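Local coordinates for protein mandalate racemase/muconate lactonizing enzyme (Unidentified, PDB 4E4U) that is a putative member of the mandelate racemase/muconate lactonizing enzyme family, probably acting as an enolase-superfamily isomerase or lyase, at residues K269-Q272 against I278-L281; K294-A299 against A304-H309. All coordinates share one frame; numbering follows the deposited sequence. Where two conformers were deposited one is given.

Interaction 1: K269-Q272 against I278-L281; sequences KLLQ and ILQL
Leu270 and Leu271 of helix 263-272 meet Leu279 of strand 278-279 in a purely apolar, buried contact between the helix and the strand that follows it, within the beta-alpha-beta unit made by strand 255-257, helix 263-272 and strand 278-279. The evidence is in the methyl groups. Leu279 is the one side chain of its segment that takes part, and divides its two branches between the neighbours: CD2 lies 3.8 Å from CD2 of Leu270, while its CD1 comes to 4.1 Å from CD1 of Leu271. Leu270 and Leu279 lie alongside one another, running in opposing directions; Leu271 and Leu279 cross at a slant. The two helix leucines get there differently. In Leu270 CG stands opposite the backbone N (chi1 176°), which extends a side chain that already leaves the backbone facing the strand. Leu271 starts out across the line to the strand, and with CG opposite the carbonyl carbon (chi1 -70°) its CD1 ends nearer than its CB. Only the branch ends touch: the closest alpha carbons, those of Leu271 and Leu279, are 9.3 Å apart. CD1 of Leu279 also touches Ile295 and Ala299 of helix 289-301, Leu270 reaches Thr257 on strand 255-257, and Leu271 packs on Leu298 and His302. The 116 Å² buried here, both sides summed, is part of a wider, mostly apolar layer between barrel strands and outer helices. With methyl groups alone meeting, the contact has no directional bond; dispersion and burial of the methyls away from water probably hold it.

Interaction 2: K294-A299 against A304-H309; sequences KIATLA and AQIAPH
Ala299 touches Ala304 through backbone and side chain alike. Ala304 N donates to Ala299 O at 2.8 Å, with an N-H...O angle of 154°; the donor stands above the carbonyl plane, 35° out of it. Beside this bond the two methyl groups pack, CB of Ala299 lying 3.9 Å from CB of Ala304, and the alpha carbons of the pair are just 4.6 Å apart. Two residues further along the chain Ile306, in the conformer described, places CG2 against the helix, 3.9 Å from CA of Ala296 and in contact with CB of Ala296 and, more loosely, of Ala299. There CG2 stands opposite the carbonyl carbon of Ile306, while CG1 takes the crowded position between N and C (chi1 73°). Small side chains on the helix let the strand come near: the alpha carbons of Ala296 and Ile306 are 6.4 Å apart. In the next shell, ND2 of Asn329 hydrogen-bonds to both Ala296 O and Ala304 O, tying the helix to the residue just before strand 305-306. Ile306 is held by backbone bonds to Asn329 and Leu331, and its side chain meets Leu323 of helix 314-325. From Ala304 to Ile306 the side chains alternate: Ala304 and Ile306 point to the helix, Gln305 away from it. Such a helix lying against the strand that follows it is characteristic of the beta-alpha-beta units of the TIM-barrel-like C-terminal domain of the enolase superfamily.

From the N terminus, helix 263-272 runs into a five-residue connection, and interaction 1 closes that loop on strand 278-279. The chain then passes through helix 289-301, and interaction 2 closes the short return from its end to strand 305-306. The contacts follow in series, neither nested nor crossed, with centres about 7 Å apart. They are joined side by side through the sheet: strands 278-279 and 305-306 are parallel neighbours, with probable hydrogen bonds from Leu279 N to Gln305 O at 2.8 Å and from Ala307 N to Leu279 O at 2.9 Å. Consecutive beta-alpha-beta units of the barrel thus share strand 278-279.

Interaction 1: K269-Q272 against I278-L281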
loop_
_atom_site.group_PDB
_atom_site.type_symbol
_atom_site.label_atom_id
_atom_site.label_comp_id
_atom_site.label_asym_id
_atom_site.label_seq_id
_atom_site.Cartn_x
_atom_site.Cartn_y
_atom_site.Cartn_z
ATOM N N LYS A 269 -3.735 -15.642 -6.958
ATOM C CA LYS A 269 -2.598 -14.730 -7.028
ATOM C C LYS A 269 -2.759 -13.751 -8.188
ATOM O O LYS A 269 -2.487 -12.554 -8.058
ATOM C CB LYS A 269 -1.295 -15.508 -7.196
ATOM C CG LYS A 269 -0.912 -16.359 -6.017
ATOM C CD LYS A 269 0.407 -17.069 -6.286
ATOM C CE LYS A 269 0.700 -18.105 -5.219
ATOM N NZ LYS A 269 1.862 -18.964 -5.562
ATOM N N LEU A 270 -3.199 -14.269 -9.330
ATOM C CA LEU A 270 -3.420 -13.433 -10.505
ATOM C C LEU A 270 -4.459 -12.340 -10.249
ATOM O O LEU A 270 -4.229 -11.167 -10.542
ATOM C CB LEU A 270 -3.862 -14.307 -11.676
ATOM C CG LEU A 270 -4.224 -13.588 -12.975
ATOM C CD1 LEU A 270 -2.967 -13.086 -13.669
ATOM C CD2 LEU A 270 -4.993 -14.542 -13.880
ATOM N N LEU A 271 -5.602 -12.731 -9.695
ATOM C CA LEU A 271 -6.679 -11.778 -9.433
ATOM C C LEU A 271 -6.308 -10.766 -8.351
ATOM O O LEU A 271 -6.647 -9.593 -8.462
ATOM C CB LEU A 271 -7.953 -12.528 -9.040
ATOM C CG LEU A 271 -8.602 -13.312 -10.179
ATOM C CD1 LEU A 271 -9.567 -14.338 -9.610
ATOM C CD2 LEU A 271 -9.315 -12.357 -11.139
ATOM N N GLN A 272 -5.597 -11.213 -7.321
ATOM C CA GLN A 272 -5.157 -10.317 -6.248
ATOM C C GLN A 272 -4.278 -9.203 -6.793
ATOM O O GLN A 272 -4.321 -8.081 -6.295
ATOM C CB GLN A 272 -4.369 -11.091 -5.190
ATOM C CG GLN A 272 -5.198 -12.017 -4.339
ATOM C CD GLN A 272 -6.126 -11.280 -3.411
ATOM O OE1 GLN A 272 -7.282 -11.025 -3.748
ATOM N NE2 GLN A 272 -5.630 -10.937 -2.226
ATOM N N ILE A 278 -10.350 -11.456 -17.506
ATOM C CA ILE A 278 -10.967 -12.549 -18.246
ATOM C C ILE A 278 -10.064 -13.760 -18.057
ATOM O O ILE A 278 -8.886 -13.717 -18.408
ATOM C CB ILE A 278 -11.110 -12.198 -19.742
ATOM C CG1 ILE A 278 -12.055 -11.000 -19.921
ATOM C CG2 ILE A 278 -11.628 -13.388 -20.544
ATOM C CD1 ILE A 278 -11.993 -10.369 -21.308
ATOM N N LEU A 279 -10.609 -14.821 -17.460
ATOM C CA LEU A 279 -9.820 -15.997 -17.106
ATOM C C LEU A 279 -10.028 -17.126 -18.095
ATOM O O LEU A 279 -11.145 -17.631 -18.258
ATOM C CB LEU A 279 -10.177 -16.491 -15.708
ATOM C CG LEU A 279 -10.049 -15.491 -14.576
ATOM C CD1 LEU A 279 -10.221 -16.190 -13.232
ATOM C CD2 LEU A 279 -8.718 -14.776 -14.631
ATOM N N GLN A 280 -8.938 -17.524 -18.736
ATOM C CA GLN A 280 -8.959 -18.531 -19.783
ATOM C C GLN A 280 -8.478 -19.882 -19.268
ATOM O O GLN A 280 -7.582 -20.511 -19.835
ATOM C CB GLN A 280 -8.122 -18.055 -20.961
ATOM C CG GLN A 280 -8.614 -16.731 -21.513
ATOM C CD GLN A 280 -7.719 -16.176 -22.583
ATOM O OE1 GLN A 280 -6.515 -16.014 -22.380
ATOM N NE2 GLN A 280 -8.304 -15.863 -23.737
ATOM N N LEU A 281 -9.101 -20.339 -18.194
ATOM C CA LEU A 281 -8.802 -21.657 -17.666
ATOM C C LEU A 281 -9.073 -22.730 -18.723
ATOM O O LEU A 281 -10.004 -22.611 -19.533
ATOM C CB LEU A 281 -9.639 -21.906 -16.404
ATOM C CG LEU A 281 -11.165 -21.934 -16.568
ATOM C CD1 LEU A 281 -11.700 -23.324 -16.909
ATOM C CD2 LEU A 281 -11.847 -21.414 -15.313
#

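Interaction 2: K294-A299 against A304-H309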
loop_
_atom_site.group_PDB
_atom_site.type_symbol
_atom_site.label_atom_id
_atom_site.label_comp_id
_atom_site.label_asym_id
_atom_site.label_seq_id
_atom_site.Cartn_x
_atom_site.Cartn_y
_atom_site.Cartn_z
ATOM N N LYS A 294 -14.385 -23.578 -8.780
ATOM C CA LYS A 294 -13.789 -22.755 -7.733
ATOM C C LYS A 294 -13.083 -21.531 -8.327
ATOM O O LYS A 294 -13.164 -20.426 -7.784
ATOM C CB LYS A 294 -12.830 -23.587 -6.877
ATOM C CG LYS A 294 -13.565 -24.608 -6.023
ATOM C CD LYS A 294 -12.639 -25.383 -5.090
ATOM C CE LYS A 294 -13.425 -26.401 -4.257
ATOM N NZ LYS A 294 -12.523 -27.200 -3.377
ATOM N N ILE A 295 -12.398 -21.727 -9.448
ATOM C CA ILE A 295 -11.751 -20.615 -10.137
ATOM C C ILE A 295 -12.804 -19.617 -10.641
ATOM O O ILE A 295 -12.638 -18.399 -10.500
ATOM C CB ILE A 295 -10.861 -21.133 -11.278
ATOM C CG1 ILE A 295 -9.669 -21.883 -10.681
ATOM C CG2 ILE A 295 -10.402 -19.975 -12.186
ATOM C CD1 ILE A 295 -8.981 -22.818 -11.660
ATOM N N ALA A 296 -13.899 -20.126 -11.206
ATOM C CA ALA A 296 -14.980 -19.248 -11.653
ATOM C C ALA A 296 -15.552 -18.430 -10.490
ATOM O O ALA A 296 -15.922 -17.267 -10.659
ATOM C CB ALA A 296 -16.075 -20.054 -12.327
ATOM N N THR A 297 -15.619 -19.044 -9.314
ATOM C CA THR A 297 -16.065 -18.369 -8.099
ATOM C C THR A 297 -15.144 -17.209 -7.713
ATOM O O THR A 297 -15.616 -16.111 -7.371
ATOM C CB THR A 297 -16.148 -19.384 -6.943
ATOM O OG1 THR A 297 -17.172 -20.344 -7.237
ATOM C CG2 THR A 297 -16.456 -18.694 -5.620
ATOM N N LEU A 298 -13.832 -17.445 -7.762
ATOM C CA LEU A 298 -12.875 -16.366 -7.520
ATOM C C LEU A 298 -13.125 -15.235 -8.502
ATOM O O LEU A 298 -13.135 -14.063 -8.122
ATOM C CB LEU A 298 -11.436 -16.853 -7.664
ATOM C CG LEU A 298 -10.985 -17.978 -6.740
ATOM C CD1 LEU A 298 -9.516 -18.313 -6.997
ATOM C CD2 LEU A 298 -11.211 -17.580 -5.290
ATOM N N ALA A 299 -13.347 -15.585 -9.768
ATOM C CA ALA A 299 -13.612 -14.559 -10.755
ATOM C C ALA A 299 -14.860 -13.759 -10.377
ATOM O O ALA A 299 -14.868 -12.533 -10.482
ATOM C CB ALA A 299 -13.749 -15.169 -12.129
ATOM N N ALA A 304 -14.729 -10.506 -12.461
ATOM C CA ALA A 304 -14.054 -10.996 -13.654
ATOM C C ALA A 304 -14.938 -12.028 -14.345
ATOM O O ALA A 304 -15.893 -12.543 -13.753
ATOM C CB ALA A 304 -12.683 -11.590 -13.296
ATOM N N GLN A 305 -14.609 -12.347 -15.588
ATOM C CA GLN A 305 -15.371 -13.315 -16.360
ATOM C C GLN A 305 -14.512 -14.513 -16.720
ATOM O O GLN A 305 -13.281 -14.455 -16.660
ATOM C CB GLN A 305 -15.885 -12.675 -17.646
ATOM C CG GLN A 305 -16.829 -11.519 -17.428
ATOM C CD GLN A 305 -17.184 -10.842 -18.728
ATOM O OE1 GLN A 305 -16.351 -10.153 -19.340
ATOM N NE2 GLN A 305 -18.418 -11.062 -19.192
ATOM N N ILE A 306 -15.150 -15.628 -17.057
ATOM C CA ILE A 306 -14.397 -16.765 -17.570
ATOM C C ILE A 306 -14.640 -16.954 -19.060
ATOM O O ILE A 306 -15.740 -16.738 -19.572
ATOM C CB ILE A 306 -14.664 -18.094 -16.814
ATOM C CG1 ILE A 306 -16.051 -18.653 -17.145
ATOM C CG2 ILE A 306 -14.458 -17.911 -15.310
ATOM C CD1 ILE A 306 -16.229 -20.096 -16.723
ATOM N N ALA A 307 -13.574 -17.327 -19.749
ATOM C CA ALA A 307 -13.603 -17.599 -21.180
ATOM C C ALA A 307 -12.710 -18.807 -21.401
ATOM O O ALA A 307 -11.529 -18.661 -21.729
ATOM C CB ALA A 307 -13.088 -16.404 -21.960
ATOM N N PRO A 308 -13.251 -20.013 -21.184
ATOM C CA PRO A 308 -12.363 -21.180 -21.144
ATOM C C PRO A 308 -11.604 -21.413 -22.444
ATOM O O PRO A 308 -12.127 -21.243 -23.554
ATOM C CB PRO A 308 -13.315 -22.343 -20.856
ATOM C CG PRO A 308 -14.481 -21.710 -20.163
ATOM C CD PRO A 308 -14.638 -20.364 -20.830
ATOM N N HIS A 309 -10.349 -21.806 -22.269
ATOM C CA HIS A 309 -9.443 -22.104 -23.364
ATOM C C HIS A 309 -9.707 -23.503 -23.896
ATOM O O HIS A 309 -10.074 -24.414 -23.144
ATOM C CB HIS A 309 -8.006 -22.017 -22.842
ATOM C CG HIS A 309 -6.986 -22.602 -23.767
ATOM N ND1 HIS A 309 -6.578 -23.916 -23.687
ATOM C CD2 HIS A 309 -6.264 -22.046 -24.769
ATOM C CE1 HIS A 309 -5.669 -24.151 -24.618
ATOM N NE2 HIS A 309 -5.462 -23.031 -25.285
#